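Branched-chain-amino-acid aminotransferase (Deinococcus radiodurans, PDB 3UZO) probably catalyses the reversible transfer of amino groups between branched-chain amino acids and 2-oxoglutarate, with pyridoxal 5'-phosphate as cofactor. Local coordinates at residues Q74-L79 and Y143-V148; A200-G205 and S261-I266; G139-L144 and V170-Y175. All blocks are in the same frame, centred on the assembly; numbering follows the deposited sequence.

Contact 1 of 3, residues Q74-L79 and Y143-V148; sequences QCFEGL and YLRPFV. With GLU (glutamic acid), chain D.
Two successive bends in the side chain of Arg145, chi2 53° and chi3 60°, curl it back toward Phe76, whose CG lies between its own backbone N and carbonyl carbon. Atom CD1 of Phe76 thus sits over one face of the guanidinium, toward the rim and 3.3 Å from Arg145 NE, with the two planes 47° apart, too steep for a parallel stack. The backbones pair antiparallel within the large antiparallel sheet, Cys75 with Val148 and Leu79 with Leu144 at hydrogen-bonded positions and Phe76 with Phe147 at a non-hydrogen-bonded one. Between them Glu77 N donates to Pro146 O at 2.9 Å, but proline has no N-H to return the bond. Instead, Arg145 NE makes a weak bond of 3.0 Å to Glu77 O. The proline ring turns to hydrophobic use, Pro146 CG lying 3.7 Å from Leu79 CD2, and Phe118 of helix 115-128 packs on it as well. Gly78, without a side chain, lets Tyr143 OH approach to 3.3 Å from Gly78 CA. That hydroxyl lies in the guanidinium plane, and Tyr143 OH accepts a straight bond of 2.9 Å from Arg145 NH2. Arg145 NH2 also donates to OXT of the bound glutamate at 2.7 Å, while the edge of the Phe76 ring, at CE1, meets the ligand N. These bonds, with a weak one to Tyr71 of the second subunit, probably limit guanidinium rotation; arginine suits the place because its several N-H groups can serve carbonyl, phenol and alpha-carboxylate at once.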
ATOM      1  N   GLN A  74       0.382   4.674   5.933  1.00 10.55           N
ATOM      2  CA  GLN A  74       0.772   3.980   7.147  1.00 12.16           C
ATOM      3  C   GLN A  74       2.207   3.496   6.968  1.00 10.85           C
ATOM      4  O   GLN A  74       2.641   3.229   5.851  1.00 11.70           O
ATOM      5  CB  GLN A  74      -0.143   2.768   7.308  1.00  8.26           C
ATOM      6  CG  GLN A  74      -0.002   1.797   6.114  1.00  9.98           C
ATOM      7  CD  GLN A  74      -1.025   0.668   6.106  1.00 10.96           C
ATOM      8  OE1 GLN A  74      -0.664  -0.504   5.970  1.00 10.68           O
ATOM      9  NE2 GLN A  74      -2.303   1.018   6.237  1.00  9.35           N
ATOM     10  N   CYS A  75       2.941   3.380   8.068  1.00  9.47           N
ATOM     11  CA  CYS A  75       4.301   2.877   8.008  1.00  7.05           C
ATOM     12  C   CYS A  75       4.584   2.283   9.369  1.00  9.22           C
ATOM     13  O   CYS A  75       3.896   2.592  10.346  1.00  9.39           O
ATOM     14  CB  CYS A  75       5.299   3.994   7.674  1.00 11.63           C
ATOM     15  SG  CYS A  75       5.658   5.165   9.008  1.00 15.78           S
ATOM     16  N   PHE A  76       5.586   1.424   9.449  1.00 10.54           N
ATOM     17  CA  PHE A  76       5.885   0.806  10.726  1.00 11.19           C
ATOM     18  C   PHE A  76       7.329   0.385  10.849  1.00  9.24           C
ATOM     19  O   PHE A  76       8.095   0.412   9.884  1.00  9.40           O
ATOM     20  CB  PHE A  76       4.970  -0.408  10.943  1.00 10.33           C
ATOM     21  CG  PHE A  76       5.307  -1.596  10.070  1.00 12.66           C
ATOM     22  CD1 PHE A  76       6.078  -2.642  10.565  1.00 13.79           C
ATOM     23  CD2 PHE A  76       4.846  -1.668   8.763  1.00 13.95           C
ATOM     24  CE1 PHE A  76       6.383  -3.750   9.767  1.00 16.64           C
ATOM     25  CE2 PHE A  76       5.146  -2.775   7.952  1.00 14.52           C
ATOM     26  CZ  PHE A  76       5.910  -3.810   8.453  1.00 13.91           C
ATOM     27  N   GLU A  77       7.696   0.019  12.067  1.00 10.34           N
ATOM     28  CA  GLU A  77       9.036  -0.439  12.354  1.00  9.20           C
ATOM     29  C   GLU A  77       8.950  -1.751  13.108  1.00 10.31           C
ATOM     30  O   GLU A  77       7.862  -2.199  13.484  1.00  9.91           O
ATOM     31  CB  GLU A  77       9.790   0.586  13.199  1.00  8.41           C
ATOM     32  CG  GLU A  77      10.559   1.608  12.374  1.00  9.95           C
ATOM     33  CD  GLU A  77      11.572   0.960  11.448  1.00  8.52           C
ATOM     34  OE1 GLU A  77      12.206  -0.028  11.857  1.00  7.62           O
ATOM     35  OE2 GLU A  77      11.742   1.452  10.311  1.00 13.88           O
ATOM     36  N   GLY A  78      10.107  -2.358  13.325  1.00  9.97           N
ATOM     37  CA  GLY A  78      10.169  -3.613  14.040  1.00 10.30           C
ATOM     38  C   GLY A  78      11.531  -3.728  14.685  1.00 10.32           C
ATOM     39  O   GLY A  78      12.544  -3.638  14.000  1.00 12.10           O
ATOM     40  N   LEU A  79      11.562  -3.889  16.005  1.00  6.73           N
ATOM     41  CA  LEU A  79      12.816  -4.029  16.718  1.00  6.04           C
ATOM     42  C   LEU A  79      12.558  -4.824  17.983  1.00  5.98           C
ATOM     43  O   LEU A  79      11.415  -4.959  18.414  1.00  7.76           O
ATOM     44  CB  LEU A  79      13.427  -2.663  17.058  1.00  8.97           C
ATOM     45  CG  LEU A  79      12.633  -1.695  17.927  1.00 11.62           C
ATOM     46  CD1 LEU A  79      13.603  -0.700  18.545  1.00 13.11           C
ATOM     47  CD2 LEU A  79      11.565  -0.988  17.095  1.00 12.56           C
ATOM     48  N   TYR A 143       9.324  -8.366  20.983  1.00  9.41           N
ATOM     49  CA  TYR A 143       9.222  -7.638  19.726  1.00  8.62           C
ATOM     50  C   TYR A 143       8.420  -6.361  19.885  1.00  9.02           C
ATOM     51  O   TYR A 143       7.331  -6.379  20.451  1.00  6.22           O
ATOM     52  CB  TYR A 143       8.538  -8.499  18.664  1.00  7.21           C
ATOM     53  CG  TYR A 143       8.508  -7.870  17.285  1.00  8.17           C
ATOM     54  CD1 TYR A 143       9.609  -7.959  16.431  1.00 10.90           C
ATOM     55  CD2 TYR A 143       7.369  -7.212  16.822  1.00  9.26           C
ATOM     56  CE1 TYR A 143       9.573  -7.415  15.143  1.00 10.89           C
ATOM     57  CE2 TYR A 143       7.320  -6.663  15.537  1.00 12.21           C
ATOM     58  CZ  TYR A 143       8.423  -6.773  14.704  1.00 11.66           C
ATOM     59  OH  TYR A 143       8.360  -6.279  13.422  1.00 13.97           O
ATOM     60  N   LEU A 144       8.962  -5.263  19.363  1.00  8.74           N
ATOM     61  CA  LEU A 144       8.301  -3.965  19.423  1.00  9.95           C
ATOM     62  C   LEU A 144       7.785  -3.579  18.049  1.00  8.62           C
ATOM     63  O   LEU A 144       8.495  -3.728  17.048  1.00 10.41           O
ATOM     64  CB  LEU A 144       9.278  -2.902  19.923  1.00 11.55           C
ATOM     65  CG  LEU A 144       9.635  -3.075  21.400  1.00 10.89           C
ATOM     66  CD1 LEU A 144      11.019  -2.542  21.682  1.00 12.06           C
ATOM     67  CD2 LEU A 144       8.585  -2.363  22.245  1.00 12.69           C
ATOM     68  N   ARG A 145       6.557  -3.070  18.006  1.00  5.78           N
ATOM     69  CA  ARG A 145       5.940  -2.656  16.754  1.00  8.53           C
ATOM     70  C   ARG A 145       5.464  -1.207  16.763  1.00  8.53           C
ATOM     71  O   ARG A 145       4.306  -0.918  17.097  1.00 11.42           O
ATOM     72  CB  ARG A 145       4.767  -3.590  16.402  1.00  7.05           C
ATOM     73  CG  ARG A 145       3.887  -3.123  15.247  1.00  8.28           C
ATOM     74  CD  ARG A 145       4.712  -2.817  13.992  1.00  8.98           C
ATOM     75  NE  ARG A 145       5.442  -3.983  13.509  1.00  9.06           N
ATOM     76  CZ  ARG A 145       4.904  -4.963  12.792  1.00 15.85           C
ATOM     77  NH1 ARG A 145       3.620  -4.922  12.467  1.00 12.74           N
ATOM     78  NH2 ARG A 145       5.653  -5.985  12.391  1.00 18.45           N
ATOM     79  N   PRO A 146       6.366  -0.269  16.434  1.00  8.08           N
ATOM     80  CA  PRO A 146       6.014   1.152  16.391  1.00  7.99           C
ATOM     81  C   PRO A 146       5.340   1.350  15.038  1.00  9.44           C
ATOM     82  O   PRO A 146       5.731   0.703  14.057  1.00  7.73           O
ATOM     83  CB  PRO A 146       7.373   1.865  16.423  1.00  7.57           C
ATOM     84  CG  PRO A 146       8.338   0.817  16.940  1.00  6.97           C
ATOM     85  CD  PRO A 146       7.824  -0.451  16.331  1.00  6.55           C
ATOM     86  N   PHE A 147       4.325   2.207  14.974  1.00  7.73           N
ATOM     87  CA  PHE A 147       3.673   2.461  13.701  1.00 10.48           C
ATOM     88  C   PHE A 147       2.987   3.813  13.696  1.00  7.97           C
ATOM     89  O   PHE A 147       2.650   4.352  14.744  1.00  8.36           O
ATOM     90  CB  PHE A 147       2.683   1.333  13.341  1.00  6.72           C
ATOM     91  CG  PHE A 147       1.479   1.243  14.239  1.00  7.35           C
ATOM     92  CD1 PHE A 147       0.275   1.838  13.871  1.00  8.75           C
ATOM     93  CD2 PHE A 147       1.530   0.510  15.419  1.00  8.36           C
ATOM     94  CE1 PHE A 147      -0.870   1.695  14.669  1.00  9.87           C
ATOM     95  CE2 PHE A 147       0.398   0.362  16.226  1.00  9.01           C
ATOM     96  CZ  PHE A 147      -0.805   0.956  15.848  1.00  8.94           C
ATOM     97  N   VAL A 148       2.836   4.367  12.500  1.00  9.51           N
ATOM     98  CA  VAL A 148       2.206   5.666  12.295  1.00 10.71           C
ATOM     99  C   VAL A 148       1.141   5.507  11.222  1.00 10.50           C
ATOM    100  O   VAL A 148       1.387   4.908  10.176  1.00 10.57           O
ATOM    101  CB  VAL A 148       3.240   6.731  11.828  1.00 10.48           C
ATOM    102  CG1 VAL A 148       2.555   8.084  11.622  1.00 12.07           C
ATOM    103  CG2 VAL A 148       4.363   6.847  12.865  1.00 11.12           C
TER
HETATM  104  N   GLU D 600       7.926  -6.360   9.865  1.00 25.71           N
HETATM  105  CA  GLU D 600       7.942  -7.790   9.455  1.00 25.71           C
HETATM  106  C   GLU D 600       6.572  -8.403   9.634  1.00 25.71           C
HETATM  107  O   GLU D 600       6.313  -9.447   9.007  1.00 25.71           O
HETATM  108  CB  GLU D 600       8.948  -8.572  10.293  1.00 66.53           C
HETATM  109  CG  GLU D 600      10.373  -8.459   9.806  1.00 66.53           C
HETATM  110  CD  GLU D 600      11.298  -9.416  10.515  1.00 66.53           C
HETATM  111  OE1 GLU D 600      10.892 -10.580  10.732  1.00 66.53           O
HETATM  112  OE2 GLU D 600      12.431  -9.005  10.849  1.00 66.53           O
HETATM  113  OXT GLU D 600       5.787  -7.827  10.411  1.00 66.53           O

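Contact 2 of 3, residues A200-G205 and S261-I266; sequences AAKVGG and SILPSI. With PLP (pyridoxal-5'-phosphate), chain C.
The amino group of Lys202, whose aliphatic chain runs against Leu263, is held by Tyr207 OH and, more weakly, by the cofactor: Lys202 NZ lies 3.2 Å from the phenolic O3 of PLP. It is equally close to PLP C4A, the carbon that would carry the lysine in an internal aldimine, but here the two are not joined. The lysine chain is extended as far as CE and bends only at chi4 (61°), which swings NZ to the cofactor. Leu263 meets it obliquely, Leu263 CD1 being 3.9 Å from Lys202 CB. The other methyl, Leu263 CD2, lies over the face of the pyridine ring, shifted from its centre toward the C4-C5 bond and 3.5 Å from PLP C4. A branched residue suits this place because one methyl can press on the lysine while the other lies on the ring. Two residues after that leucine, at Ser265, the chain reaches the start of helix 266-277, and in this fold type IV enzyme the N-terminus of the helix receives the cofactor phosphate. Ser265 is the N-cap: Ser265 OG donates to O3P of PLP at 2.6 Å and caps Lys268 N, so one small hydroxyl serves both helix and phosphate. Ile266 N, the first helical amide, gives a second bond of 2.9 Å to PLP O2P. The helix end would probably add electrostatic attraction for the anion, and Arg100 and Thr267 hold PLP as well. Inverse gamma turns centred on Lys202 and Pro264 bend both segments sharply. Further back, Ala200, with only a methyl, suits a place where the backbones come close. Ala200 CA makes a C-H...O contact of 3.4 Å with Ile262 O, and Ala200 O lies 3.1 Å from Pro264 CD.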
ATOM      1  N   ALA A 200      11.801   1.310  -0.718  1.00 12.64           N
ATOM      2  CA  ALA A 200      12.849   1.647   0.241  1.00 14.55           C
ATOM      3  C   ALA A 200      12.280   2.086   1.585  1.00 15.05           C
ATOM      4  O   ALA A 200      13.024   2.324   2.533  1.00 15.32           O
ATOM      5  CB  ALA A 200      13.749   2.749  -0.328  1.00 12.88           C
ATOM      6  N   ALA A 201      10.959   2.208   1.659  1.00 13.80           N
ATOM      7  CA  ALA A 201      10.296   2.623   2.889  1.00 13.15           C
ATOM      8  C   ALA A 201       9.531   1.439   3.469  1.00 13.22           C
ATOM      9  O   ALA A 201       9.077   0.566   2.736  1.00 13.54           O
ATOM     10  CB  ALA A 201       9.343   3.784   2.605  1.00 16.40           C
ATOM     11  N   LYS A 202       9.394   1.409   4.788  1.00 13.49           N
ATOM     12  CA  LYS A 202       8.684   0.323   5.451  1.00 13.39           C
ATOM     13  C   LYS A 202       7.207   0.700   5.565  1.00 13.09           C
ATOM     14  O   LYS A 202       6.730   1.086   6.640  1.00 10.02           O
ATOM     15  CB  LYS A 202       9.305   0.082   6.825  1.00 16.33           C
ATOM     16  CG  LYS A 202       8.914  -1.222   7.494  1.00 15.45           C
ATOM     17  CD  LYS A 202      10.036  -1.671   8.424  1.00 17.01           C
ATOM     18  CE  LYS A 202       9.642  -2.860   9.282  1.00 17.87           C
ATOM     19  NZ  LYS A 202       9.288  -4.060   8.474  1.00 19.03           N
ATOM     20  N   VAL A 203       6.499   0.605   4.437  1.00 11.04           N
ATOM     21  CA  VAL A 203       5.075   0.948   4.372  1.00 10.22           C
ATOM     22  C   VAL A 203       4.198  -0.236   3.974  1.00 10.58           C
ATOM     23  O   VAL A 203       4.629  -1.120   3.232  1.00  6.45           O
ATOM     24  CB  VAL A 203       4.811   2.107   3.374  1.00 10.52           C
ATOM     25  CG1 VAL A 203       5.636   3.314   3.754  1.00 10.89           C
ATOM     26  CG2 VAL A 203       5.129   1.668   1.949  1.00 11.61           C
ATOM     27  N   GLY A 204       2.956  -0.222   4.457  1.00 10.97           N
ATOM     28  CA  GLY A 204       2.012  -1.304   4.191  1.00 12.43           C
ATOM     29  C   GLY A 204       1.797  -1.745   2.755  1.00 11.40           C
ATOM     30  O   GLY A 204       1.665  -2.941   2.483  1.00 10.97           O
ATOM     31  N   GLY A 205       1.737  -0.792   1.834  1.00 12.83           N
ATOM     32  CA  GLY A 205       1.536  -1.134   0.436  1.00 13.43           C
ATOM     33  C   GLY A 205       2.501  -2.187  -0.090  1.00 13.10           C
ATOM     34  O   GLY A 205       2.117  -3.033  -0.899  1.00 14.55           O
ATOM     35  N   SER A 261      15.049   0.045  -4.551  1.00 17.76           N
ATOM     36  CA  SER A 261      13.719  -0.501  -4.287  1.00 17.20           C
ATOM     37  C   SER A 261      13.621  -1.547  -3.180  1.00 17.70           C
ATOM     38  O   SER A 261      12.569  -2.178  -3.013  1.00 18.85           O
ATOM     39  CB  SER A 261      13.123  -1.068  -5.582  1.00 17.46           C
ATOM     40  OG  SER A 261      14.005  -1.992  -6.206  1.00 15.69           O
ATOM     41  N   ILE A 262      14.700  -1.748  -2.428  1.00 16.00           N
ATOM     42  CA  ILE A 262      14.651  -2.716  -1.336  1.00 15.49           C
ATOM     43  C   ILE A 262      14.726  -1.957  -0.015  1.00 14.04           C
ATOM     44  O   ILE A 262      15.174  -0.816   0.028  1.00 13.25           O
ATOM     45  CB  ILE A 262      15.813  -3.736  -1.394  1.00 15.33           C
ATOM     46  CG1 ILE A 262      17.139  -3.038  -1.089  1.00 14.05           C
ATOM     47  CG2 ILE A 262      15.860  -4.396  -2.773  1.00 13.68           C
ATOM     48  CD1 ILE A 262      18.276  -3.996  -0.816  1.00 16.47           C
ATOM     49  N   LEU A 263      14.293  -2.594   1.063  1.00 10.87           N
ATOM     50  CA  LEU A 263      14.312  -1.940   2.361  1.00 10.72           C
ATOM     51  C   LEU A 263      15.718  -1.862   2.926  1.00 11.12           C
ATOM     52  O   LEU A 263      16.467  -2.837   2.871  1.00 10.34           O
ATOM     53  CB  LEU A 263      13.437  -2.703   3.360  1.00 20.78           C
ATOM     54  CG  LEU A 263      13.309  -1.966   4.695  1.00 21.56           C
ATOM     55  CD1 LEU A 263      12.328  -0.815   4.511  1.00 22.15           C
ATOM     56  CD2 LEU A 263      12.816  -2.916   5.784  1.00 22.64           C
ATOM     57  N   PRO A 264      16.105  -0.691   3.463  1.00 15.21           N
ATOM     58  CA  PRO A 264      17.451  -0.600   4.027  1.00 14.31           C
ATOM     59  C   PRO A 264      17.398  -1.324   5.380  1.00 15.46           C
ATOM     60  O   PRO A 264      17.118  -0.723   6.419  1.00 13.45           O
ATOM     61  CB  PRO A 264      17.667   0.906   4.153  1.00 14.93           C
ATOM     62  CG  PRO A 264      16.289   1.418   4.429  1.00 17.11           C
ATOM     63  CD  PRO A 264      15.451   0.631   3.443  1.00 14.73           C
ATOM     64  N   SER A 265      17.640  -2.632   5.330  1.00 11.57           N
ATOM     65  CA  SER A 265      17.610  -3.493   6.507  1.00 10.87           C
ATOM     66  C   SER A 265      18.686  -3.170   7.536  1.00  9.59           C
ATOM     67  O   SER A 265      19.881  -3.148   7.221  1.00  9.16           O
ATOM     68  CB  SER A 265      17.751  -4.956   6.074  1.00 12.47           C
ATOM     69  OG  SER A 265      17.989  -5.802   7.186  1.00 10.25           O
ATOM     70  N   ILE A 266      18.254  -2.939   8.773  1.00 12.43           N
ATOM     71  CA  ILE A 266      19.181  -2.638   9.846  1.00 13.26           C
ATOM     72  C   ILE A 266      20.014  -3.886  10.130  1.00 11.90           C
ATOM     73  O   ILE A 266      21.203  -3.790  10.434  1.00 11.64           O
ATOM     74  CB  ILE A 266      18.440  -2.218  11.142  1.00 16.02           C
ATOM     75  CG1 ILE A 266      17.503  -1.042  10.860  1.00 19.94           C
ATOM     76  CG2 ILE A 266      19.453  -1.852  12.224  1.00 15.82           C
ATOM     77  CD1 ILE A 266      18.194   0.206  10.379  1.00 18.62           C
TER
HETATM   78  N1  PLP C 371      12.969  -6.535   4.043  1.00 16.36           N
HETATM   79  C2  PLP C 371      11.614  -6.365   4.340  1.00 18.91           C
HETATM   80  C2A PLP C 371      10.611  -6.368   3.184  1.00 19.00           C
HETATM   81  C3  PLP C 371      11.241  -6.191   5.722  1.00 18.78           C
HETATM   82  O3  PLP C 371       9.948  -6.027   6.051  1.00 21.30           O
HETATM   83  C4  PLP C 371      12.258  -6.190   6.756  1.00 18.10           C
HETATM   84  C4A PLP C 371      11.792  -5.976   8.256  1.00 20.36           C
HETATM   85  C5  PLP C 371      13.667  -6.381   6.359  1.00 16.87           C
HETATM   86  C6  PLP C 371      13.992  -6.549   5.014  1.00 16.61           C
HETATM   87  C5A PLP C 371      14.812  -6.410   7.296  1.00 16.43           C
HETATM   88  O4P PLP C 371      15.037  -5.191   7.952  1.00 15.57           O
HETATM   89  P   PLP C 371      15.448  -5.159   9.487  1.00 15.74           P
HETATM   90  O1P PLP C 371      14.412  -5.779  10.364  1.00 14.38           O
HETATM   91  O2P PLP C 371      15.621  -3.642   9.740  1.00 15.03           O
HETATM   92  O3P PLP C 371      16.820  -5.767   9.544  1.00 13.87           O

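Contact 3 of 3, residues G139-L144 and V170-Y175; sequences GGSLYL and VPVGPY. With GLU (glutamic acid), chain D.
Val170 begins the pairing with Tyr143: Val170 N donates to Tyr143 O at 2.8 Å, and Val170 O accepts from Tyr143 N at 2.9 Å. The two strands concerned, 141-151 and 162-172, form a beta hairpin. Pro171 comes next, at a non-hydrogen-bonded position opposite Leu142, where the missing N-H costs nothing to this pairing. CD1 of Leu142 packs against the backbone there, 3.7 Å from Pro171 N. Val172 restores the two-way bonding with Ser141, Val172 N reaching Ser141 O at 2.8 Å. Its branches part company: CG2 lies by the hydroxyl of Ser141, while Val172 CG1 lies 3.8 Å from CB of Tyr143. Ile155 of the second subunit packs on Val170 and Val172, and a beta-branched residue suits both an extended backbone and such a hydrophobic seat. Gly173, with phi -117° and psi -129°, has a backbone in which a CB would run into Pro174 CD, which explains the glycine where the strand has ended. The carbonyl of Gly173 accepts a hydrogen bond from a water that also lies 2.8 Å from Ser141 OG, so the serine is linked through solvent to the loop after the strand. Beyond Pro174 the chain delivers Tyr175 to the substrate. Tyr175 OH donates a weak bond of 2.8 Å to atom O of the bound glutamate. Over the centre of the Tyr175 ring, 3.6 Å above its plane, lies OE1 of the same ligand. A ring face gives a carboxylate oxygen no hydrogen, so whatever polar hold OE1 has must come from other groups, while Tyr175 acts on the ligand through its hydroxyl and by packing.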
ATOM      1  N   GLY A 139      15.538 -18.668  23.695  1.00 18.68           N
ATOM      2  CA  GLY A 139      15.956 -17.797  22.615  1.00 14.65           C
ATOM      3  C   GLY A 139      14.878 -16.808  22.198  1.00 10.88           C
ATOM      4  O   GLY A 139      14.838 -16.402  21.045  1.00 10.39           O
ATOM      5  N   GLY A 140      14.020 -16.404  23.133  1.00 10.39           N
ATOM      6  CA  GLY A 140      12.950 -15.471  22.802  1.00  8.59           C
ATOM      7  C   GLY A 140      13.334 -14.013  22.961  1.00  9.29           C
ATOM      8  O   GLY A 140      14.412 -13.682  23.446  1.00  5.70           O
ATOM      9  N   SER A 141      12.448 -13.124  22.541  1.00  8.51           N
ATOM     10  CA  SER A 141      12.722 -11.704  22.656  1.00  8.60           C
ATOM     11  C   SER A 141      11.389 -10.999  22.765  1.00  7.28           C
ATOM     12  O   SER A 141      10.329 -11.619  22.611  1.00  4.10           O
ATOM     13  CB  SER A 141      13.489 -11.202  21.421  1.00  8.50           C
ATOM     14  OG  SER A 141      12.722 -11.392  20.240  1.00  9.67           O
ATOM     15  N   LEU A 142      11.439  -9.707  23.065  1.00 11.34           N
ATOM     16  CA  LEU A 142      10.227  -8.911  23.160  1.00  9.67           C
ATOM     17  C   LEU A 142      10.224  -8.048  21.909  1.00 10.26           C
ATOM     18  O   LEU A 142      11.030  -7.123  21.778  1.00 11.16           O
ATOM     19  CB  LEU A 142      10.239  -8.030  24.417  1.00  8.60           C
ATOM     20  CG  LEU A 142       8.954  -7.217  24.633  1.00  9.70           C
ATOM     21  CD1 LEU A 142       7.741  -8.148  24.630  1.00  8.67           C
ATOM     22  CD2 LEU A 142       9.037  -6.444  25.955  1.00 10.17           C
ATOM     23  N   TYR A 143       9.324  -8.366  20.983  1.00  9.41           N
ATOM     24  CA  TYR A 143       9.222  -7.638  19.726  1.00  8.62           C
ATOM     25  C   TYR A 143       8.420  -6.361  19.885  1.00  9.02           C
ATOM     26  O   TYR A 143       7.331  -6.379  20.451  1.00  6.22           O
ATOM     27  CB  TYR A 143       8.538  -8.499  18.664  1.00  7.21           C
ATOM     28  CG  TYR A 143       8.508  -7.870  17.285  1.00  8.17           C
ATOM     29  CD1 TYR A 143       9.609  -7.959  16.431  1.00 10.90           C
ATOM     30  CD2 TYR A 143       7.369  -7.212  16.822  1.00  9.26           C
ATOM     31  CE1 TYR A 143       9.573  -7.415  15.143  1.00 10.89           C
ATOM     32  CE2 TYR A 143       7.320  -6.663  15.537  1.00 12.21           C
ATOM     33  CZ  TYR A 143       8.423  -6.773  14.704  1.00 11.66           C
ATOM     34  OH  TYR A 143       8.360  -6.279  13.422  1.00 13.97           O
ATOM     35  N   LEU A 144       8.962  -5.263  19.363  1.00  8.74           N
ATOM     36  CA  LEU A 144       8.301  -3.965  19.423  1.00  9.95           C
ATOM     37  C   LEU A 144       7.785  -3.579  18.049  1.00  8.62           C
ATOM     38  O   LEU A 144       8.495  -3.728  17.048  1.00 10.41           O
ATOM     39  CB  LEU A 144       9.278  -2.902  19.923  1.00 11.55           C
ATOM     40  CG  LEU A 144       9.635  -3.075  21.400  1.00 10.89           C
ATOM     41  CD1 LEU A 144      11.019  -2.542  21.682  1.00 12.06           C
ATOM     42  CD2 LEU A 144       8.585  -2.363  22.245  1.00 12.69           C
ATOM     43  N   VAL A 170       5.142  -7.619  21.714  1.00 10.73           N
ATOM     44  CA  VAL A 170       4.680  -9.004  21.707  1.00 10.70           C
ATOM     45  C   VAL A 170       5.875  -9.927  21.925  1.00 11.54           C
ATOM     46  O   VAL A 170       6.865  -9.849  21.199  1.00 13.19           O
ATOM     47  CB  VAL A 170       4.049  -9.377  20.332  1.00  7.62           C
ATOM     48  CG1 VAL A 170       3.543 -10.830  20.352  1.00  7.99           C
ATOM     49  CG2 VAL A 170       2.916  -8.421  19.990  1.00  3.82           C
ATOM     50  N   PRO A 171       5.811 -10.800  22.941  1.00 12.63           N
ATOM     51  CA  PRO A 171       6.943 -11.707  23.158  1.00 12.00           C
ATOM     52  C   PRO A 171       6.955 -12.665  21.967  1.00 12.04           C
ATOM     53  O   PRO A 171       5.897 -13.138  21.549  1.00 11.18           O
ATOM     54  CB  PRO A 171       6.573 -12.411  24.462  1.00  9.90           C
ATOM     55  CG  PRO A 171       5.056 -12.446  24.397  1.00  9.88           C
ATOM     56  CD  PRO A 171       4.724 -11.059  23.903  1.00  7.40           C
ATOM     57  N   VAL A 172       8.129 -12.944  21.409  1.00 11.60           N
ATOM     58  CA  VAL A 172       8.205 -13.832  20.250  1.00 13.05           C
ATOM     59  C   VAL A 172       9.431 -14.733  20.244  1.00 14.66           C
ATOM     60  O   VAL A 172      10.413 -14.485  20.947  1.00 13.11           O
ATOM     61  CB  VAL A 172       8.252 -13.042  18.915  1.00 14.79           C
ATOM     62  CG1 VAL A 172       7.114 -12.046  18.840  1.00 12.48           C
ATOM     63  CG2 VAL A 172       9.600 -12.330  18.786  1.00 15.73           C
ATOM     64  N   GLY A 173       9.354 -15.778  19.425  1.00 14.24           N
ATOM     65  CA  GLY A 173      10.459 -16.702  19.255  1.00 17.43           C
ATOM     66  C   GLY A 173      10.890 -16.602  17.797  1.00 20.78           C
ATOM     67  O   GLY A 173      11.090 -15.499  17.287  1.00 21.42           O
ATOM     68  N   PRO A 174      11.017 -17.732  17.087  1.00 20.90           N
ATOM     69  CA  PRO A 174      11.426 -17.763  15.676  1.00 22.46           C
ATOM     70  C   PRO A 174      10.371 -17.286  14.664  1.00 24.19           C
ATOM     71  O   PRO A 174       9.168 -17.437  14.881  1.00 21.85           O
ATOM     72  CB  PRO A 174      11.802 -19.230  15.471  1.00 48.86           C
ATOM     73  CG  PRO A 174      10.864 -19.943  16.389  1.00 48.78           C
ATOM     74  CD  PRO A 174      10.926 -19.097  17.637  1.00 46.98           C
ATOM     75  N   TYR A 175      10.847 -16.704  13.564  1.00 30.09           N
ATOM     76  CA  TYR A 175       9.990 -16.209  12.488  1.00 31.88           C
ATOM     77  C   TYR A 175       9.903 -17.295  11.425  1.00 33.29           C
ATOM     78  O   TYR A 175       8.811 -17.678  10.998  1.00 34.47           O
ATOM     79  CB  TYR A 175      10.593 -14.950  11.864  1.00 29.02           C
ATOM     80  CG  TYR A 175       9.679 -14.205  10.916  1.00 30.21           C
ATOM     81  CD1 TYR A 175       8.530 -13.571  11.384  1.00 30.50           C
ATOM     82  CD2 TYR A 175       9.990 -14.088   9.560  1.00 31.70           C
ATOM     83  CE1 TYR A 175       7.717 -12.829  10.535  1.00 31.00           C
ATOM     84  CE2 TYR A 175       9.178 -13.346   8.695  1.00 31.76           C
ATOM     85  CZ  TYR A 175       8.046 -12.719   9.192  1.00 32.59           C
ATOM     86  OH  TYR A 175       7.250 -11.966   8.356  1.00 32.48           O
TER
HETATM   87  N   GLU D 600       7.926  -6.360   9.865  1.00 25.71           N
HETATM   88  CA  GLU D 600       7.942  -7.790   9.455  1.00 25.71           C
HETATM   89  C   GLU D 600       6.572  -8.403   9.634  1.00 25.71           C
HETATM   90  O   GLU D 600       6.313  -9.447   9.007  1.00 25.71           O
HETATM   91  CB  GLU D 600       8.948  -8.572  10.293  1.00 66.53           C
HETATM   92  CG  GLU D 600      10.373  -8.459   9.806  1.00 66.53           C
HETATM   93  CD  GLU D 600      11.298  -9.416  10.515  1.00 66.53           C
HETATM   94  OE1 GLU D 600      10.892 -10.580  10.732  1.00 66.53           O
HETATM   95  OE2 GLU D 600      12.431  -9.005  10.849  1.00 66.53           O
HETATM   96  OXT GLU D 600       5.787  -7.827  10.411  1.00 66.53           O
HETATM   97  O   HOH W   1      13.118 -13.868  18.924  1.00 25.36           O

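Contacts 1 and 3 are neighbours in one antiparallel sheet, where strand 141-151 pairs with strand 74-83 on one side and strand 162-172 on the other; the two contacts share Tyr143 and Leu144, and their centres are 14 Å apart. Contact 2 is joined to contact 1, 12 Å away between centres, by a probable hydrogen bond of 3.1 Å from Phe76 N to Lys202 O, which links the sheet to the cofactor lysine. Contacts 2 and 3 do not touch; their nearest atoms are about 6 Å apart. Contact 2 binds PLP, and its Lys202 side chain also comes within about 3 Å of the glutamate that contacts 1 and 3 meet. Tyr71 and Val157 of the second subunit complete the substrate site.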